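Long-range contacts in proto-oncogene tyrosine-protein kinase receptor Ret (Danio rerio, PDB 7AMK), which is a receptor tyrosine kinase whose extracellular cadherin-like domains probably recognise GDNF together with its co-receptor GFR alpha 1: residues L245-R250 and T358-P363; R250-V255 and S322-V327. The protein carries 4 engineered substitutions. All coordinates share one frame; numbering follows the deposited sequence.

Interaction 1: L245-R250 and T358-P363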
# COMPACT_ATOMS: atom_id res chain seq x y z
N LEU A 245 12.61 4.69 -8.66
CA LEU A 245 13.45 5.50 -7.79
C LEU A 245 13.32 4.96 -6.38
O LEU A 245 12.20 4.80 -5.87
CB LEU A 245 13.05 6.98 -7.84
CG LEU A 245 13.92 7.91 -6.97
CD1 LEU A 245 15.38 7.90 -7.42
CD2 LEU A 245 13.39 9.34 -6.87
N VAL A 246 14.45 4.65 -5.77
CA VAL A 246 14.53 4.31 -4.35
C VAL A 246 15.25 5.45 -3.64
O VAL A 246 16.44 5.70 -3.89
CB VAL A 246 15.27 2.99 -4.10
CG1 VAL A 246 15.25 2.69 -2.61
CG2 VAL A 246 14.65 1.88 -4.92
N GLU A 247 14.54 6.12 -2.74
CA GLU A 247 15.11 7.25 -2.01
C GLU A 247 14.62 7.21 -0.57
O GLU A 247 15.11 6.40 0.22
CB GLU A 247 14.73 8.58 -2.70
CG GLU A 247 15.42 9.82 -2.07
CD GLU A 247 15.36 11.06 -2.96
OE1 GLU A 247 14.55 11.09 -3.92
OE2 GLU A 247 16.13 12.01 -2.70
N PHE A 248 13.65 8.07 -0.24
CA PHE A 248 13.21 8.21 1.15
C PHE A 248 12.42 7.02 1.65
O PHE A 248 12.32 6.82 2.86
CB PHE A 248 12.39 9.49 1.32
CG PHE A 248 13.17 10.73 0.99
CD1 PHE A 248 14.17 11.18 1.85
CD2 PHE A 248 12.94 11.42 -0.18
CE1 PHE A 248 14.90 12.31 1.55
CE2 PHE A 248 13.67 12.55 -0.48
CZ PHE A 248 14.64 12.99 0.37
N ASP A 249 11.87 6.19 0.75
CA ASP A 249 11.18 4.97 1.13
C ASP A 249 12.08 3.79 0.81
O ASP A 249 12.26 3.44 -0.36
CB ASP A 249 9.85 4.82 0.40
CG ASP A 249 9.11 3.53 0.76
OD1 ASP A 249 9.77 2.51 1.09
OD2 ASP A 249 7.86 3.52 0.71
N ARG A 250 12.61 3.16 1.85
CA ARG A 250 13.50 2.03 1.68
C ARG A 250 13.04 0.83 2.49
O ARG A 250 13.86 -0.05 2.79
CB ARG A 250 14.93 2.43 2.06
CG ARG A 250 15.18 3.92 2.00
CD ARG A 250 16.61 4.26 2.38
NE ARG A 250 17.40 4.69 1.22
CZ ARG A 250 18.39 3.98 0.70
NH1 ARG A 250 18.73 2.81 1.19
NH2 ARG A 250 19.06 4.47 -0.34
N THR A 358 16.96 3.55 -10.03
CA THR A 358 17.84 4.55 -9.43
C THR A 358 17.70 4.46 -7.92
O THR A 358 16.60 4.65 -7.39
CB THR A 358 17.50 5.96 -9.92
OG1 THR A 358 17.93 6.10 -11.28
CG2 THR A 358 18.20 7.01 -9.07
N VAL A 359 18.79 4.17 -7.22
CA VAL A 359 18.82 4.17 -5.76
C VAL A 359 19.71 5.32 -5.33
O VAL A 359 20.94 5.27 -5.48
CB VAL A 359 19.31 2.83 -5.19
CG1 VAL A 359 19.31 2.87 -3.65
CG2 VAL A 359 18.46 1.68 -5.73
N LEU A 360 19.09 6.38 -4.78
CA LEU A 360 19.88 7.49 -4.26
C LEU A 360 20.18 7.27 -2.79
O LEU A 360 19.41 6.60 -2.09
CB LEU A 360 19.14 8.81 -4.43
CG LEU A 360 18.47 9.05 -5.77
CD1 LEU A 360 17.39 10.09 -5.60
CD2 LEU A 360 19.48 9.52 -6.78
N PRO A 361 21.29 7.82 -2.31
CA PRO A 361 21.56 7.81 -0.88
C PRO A 361 20.71 8.83 -0.15
O PRO A 361 20.27 9.84 -0.71
CB PRO A 361 23.04 8.19 -0.81
CG PRO A 361 23.22 9.09 -1.99
CD PRO A 361 22.35 8.50 -3.07
N VAL A 362 20.50 8.58 1.13
CA VAL A 362 19.71 9.49 1.95
C VAL A 362 20.63 10.09 3.02
O VAL A 362 21.10 9.37 3.92
CB VAL A 362 18.50 8.78 2.58
CG1 VAL A 362 17.85 9.66 3.61
CG2 VAL A 362 17.51 8.40 1.46
N PRO A 363 20.95 11.38 2.93
CA PRO A 363 21.77 12.02 3.96
C PRO A 363 21.04 12.09 5.29
O PRO A 363 19.81 12.18 5.34
CB PRO A 363 22.02 13.42 3.39
CG PRO A 363 20.82 13.68 2.55
CD PRO A 363 20.46 12.35 1.93
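CG of Leu245 (chi1 -179°) and CG2 of Thr358 both lie anti to the backbone N, beside the carbonyl carbon, which brings Leu245 CD1 against Thr358 CG2 at 3.4 Å, tighter than usual for two carbons; CD1 also meets Leu360 CD1. Val246 and Val359, on the other face of the sheet, lie side by side, CB of the first 3.8 Å from CG2 of the second. In the parallel pairing Val246 N donates a nearly straight hydrogen bond to Thr358 O (2.7 Å) and Leu360 N one to Val246 O (2.9 Å). Beyond the strand ends the two segments separate, and Arg250, bent at chi3 (108°), reaches over so that NH2 donates to Leu360 O at 2.8 Å within the guanidinium plane, while NE bonds weakly to Glu247 O. Val362 CG2 rests 3.4 Å from Glu247 O. A leucine in place of Arg250 would probably leave the Leu360 carbonyl without this donor and the two segments less firmly tied. Strand 241-246 is the edge of a mixed sheet beside strand 350-359, whose other neighbour is strand 331-341; Val246 also packs on Phe256 of strand 255-263.

Interaction 2: R250-V255 and S322-V327. With NAG (2-acetamido-2-deoxy-beta-D-glucopyranose), chain D.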
# COMPACT_ATOMS: atom_id res chain seq x y z
N ARG A 250 12.61 3.16 1.85
CA ARG A 250 13.50 2.03 1.68
C ARG A 250 13.04 0.83 2.49
O ARG A 250 13.86 -0.05 2.79
CB ARG A 250 14.93 2.43 2.06
CG ARG A 250 15.18 3.92 2.00
CD ARG A 250 16.61 4.26 2.38
NE ARG A 250 17.40 4.69 1.22
CZ ARG A 250 18.39 3.98 0.70
NH1 ARG A 250 18.73 2.81 1.19
NH2 ARG A 250 19.06 4.47 -0.34
N SER A 251 11.77 0.77 2.88
CA SER A 251 11.31 -0.29 3.78
C SER A 251 11.04 -1.57 3.01
O SER A 251 10.60 -1.54 1.86
CB SER A 251 10.04 0.15 4.54
OG SER A 251 8.99 0.54 3.68
N GLU A 252 11.34 -2.70 3.64
CA GLU A 252 11.11 -3.97 2.97
C GLU A 252 9.63 -4.17 2.71
O GLU A 252 8.77 -3.69 3.46
CB GLU A 252 11.66 -5.12 3.81
CG GLU A 252 11.12 -5.10 5.22
CD GLU A 252 11.42 -6.38 5.98
OE1 GLU A 252 11.08 -7.47 5.47
OE2 GLU A 252 12.02 -6.29 7.08
N GLY A 253 9.32 -4.90 1.63
CA GLY A 253 7.95 -5.21 1.25
C GLY A 253 7.24 -4.15 0.43
O GLY A 253 6.25 -4.47 -0.24
N THR A 254 7.71 -2.90 0.46
CA THR A 254 7.11 -1.86 -0.36
C THR A 254 7.34 -2.14 -1.84
O THR A 254 8.39 -2.67 -2.23
CB THR A 254 7.69 -0.49 0.02
OG1 THR A 254 9.12 -0.58 0.13
CG2 THR A 254 7.09 -0.02 1.35
N VAL A 255 6.37 -1.77 -2.66
CA VAL A 255 6.40 -1.99 -4.11
C VAL A 255 6.81 -0.70 -4.79
O VAL A 255 6.22 0.36 -4.55
CB VAL A 255 5.04 -2.49 -4.63
CG1 VAL A 255 5.04 -2.58 -6.16
CG2 VAL A 255 4.70 -3.82 -3.99
N SER A 322 13.59 -6.62 -0.58
CA SER A 322 13.75 -7.75 0.33
C SER A 322 13.99 -7.31 1.77
O SER A 322 13.49 -7.96 2.69
CB SER A 322 14.92 -8.63 -0.12
OG SER A 322 14.71 -9.11 -1.44
N GLN A 323 14.76 -6.23 1.95
CA GLN A 323 15.10 -5.72 3.27
C GLN A 323 15.35 -4.22 3.17
O GLN A 323 15.61 -3.69 2.09
CB GLN A 323 16.33 -6.42 3.83
CG GLN A 323 17.46 -6.53 2.83
CD GLN A 323 18.48 -7.57 3.23
OE1 GLN A 323 18.58 -7.94 4.40
NE2 GLN A 323 19.25 -8.05 2.26
N ASN A 324 15.26 -3.55 4.32
CA ASN A 324 15.53 -2.11 4.39
C ASN A 324 16.93 -1.80 3.86
O ASN A 324 17.92 -2.24 4.45
CB ASN A 324 15.39 -1.61 5.82
CG ASN A 324 14.06 -2.03 6.45
OD1 ASN A 324 13.10 -2.35 5.75
ND2 ASN A 324 14.02 -2.02 7.77
N LEU A 325 17.00 -1.04 2.77
CA LEU A 325 18.28 -0.70 2.16
C LEU A 325 18.97 0.41 2.94
O LEU A 325 18.35 1.43 3.26
CB LEU A 325 18.11 -0.28 0.71
CG LEU A 325 18.46 -1.36 -0.30
CD1 LEU A 325 19.39 -0.81 -1.38
CD2 LEU A 325 19.08 -2.57 0.40
N SER A 326 20.25 0.20 3.24
CA SER A 326 21.01 1.20 3.97
C SER A 326 20.89 2.55 3.27
O SER A 326 20.86 2.63 2.04
CB SER A 326 22.47 0.77 4.07
OG SER A 326 23.27 1.83 4.55
N VAL A 327 20.80 3.61 4.06
CA VAL A 327 20.70 4.93 3.48
C VAL A 327 21.97 5.37 2.77
O VAL A 327 21.93 6.35 2.03
CB VAL A 327 20.31 5.95 4.56
CG1 VAL A 327 18.99 5.56 5.17
CG2 VAL A 327 21.41 6.04 5.62
C1 NAG D . 12.84 -2.38 8.52
C2 NAG D . 13.25 -3.01 9.86
C3 NAG D . 12.02 -3.27 10.72
C4 NAG D . 11.18 -2.01 10.88
C5 NAG D . 10.85 -1.42 9.51
C6 NAG D . 10.15 -0.08 9.60
C7 NAG D . 13.48 -5.44 9.47
C8 NAG D . 14.45 -6.56 9.28
N2 NAG D . 14.02 -4.23 9.66
O3 NAG D . 12.44 -3.75 11.99
O4 NAG D . 9.96 -2.30 11.56
O5 NAG D . 12.06 -1.20 8.76
O6 NAG D . 11.08 0.98 9.80
O7 NAG D . 12.26 -5.61 9.45
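Arg250 immediately precedes the type II beta turn Ser251-Thr254, in the loop between strands 241-246 and 255-263 of the cadherin-like beta sandwich, and lies against the loop 322-327, which bears an N-linked glycan. Its carbonyl O takes the amide of Leu325 in its own plane, Leu325 N to Arg250 O being 3.3 Å, and a CA-H...O contact from Asn324. The side chain runs on along the loop: CD lies 3.9 Å from Val327 CG1, crossing that side chain at about a right angle, and Val327 CA sits over the centre of one guanidinium face. NH1 points at Leu325 O in a weak bond, though the position of NH1 is doubtful; the firmer bond of the guanidinium is from NH2 to Leu360 O, outside the loop. Ser251 begins the turn. Glu252 follows, its backbone N giving a 2.8 Å bond to Asn324 OD1, nearly in line with the side-chain C=O, which would hold the glycosylated amide in one rotation. A chi1 of 53° sets Glu252 CG between backbone N and carbonyl carbon, 3.4 Å from Asn324 OD1; CB meets Gln323 CA, and the carboxylate stands 71° from the amide plane. Gly253, third in the turn, has the positive phi (85°) of a type II turn. On the sugar side, Asn324 ND2 is covalently bound to NAG C1 at 1.4 Å, and Glu252 OE2 lies 2.5 Å from NAG O7.

How the interactions relate
Arg250 belongs to both contacts: its NH2 bonds Leu360 O on one side and its carbonyl O takes Leu325 N on the other, so one residue ties the segment end of interaction 1 to the glycosylated loop of interaction 2. The two centres are 10 Å apart, and interaction 2 is nested within the chain loop that interaction 1 closes. They also touch directly, Val362 N lying 2.8 Å from Val327 O in a probable hydrogen bond, with Pro361 CB packed at 3.6 Å on the same Val327 O. Each has a glycan beside it: fucose touches Leu245 in interaction 1, whereas in interaction 2 the sugar is carried by Asn324 itself.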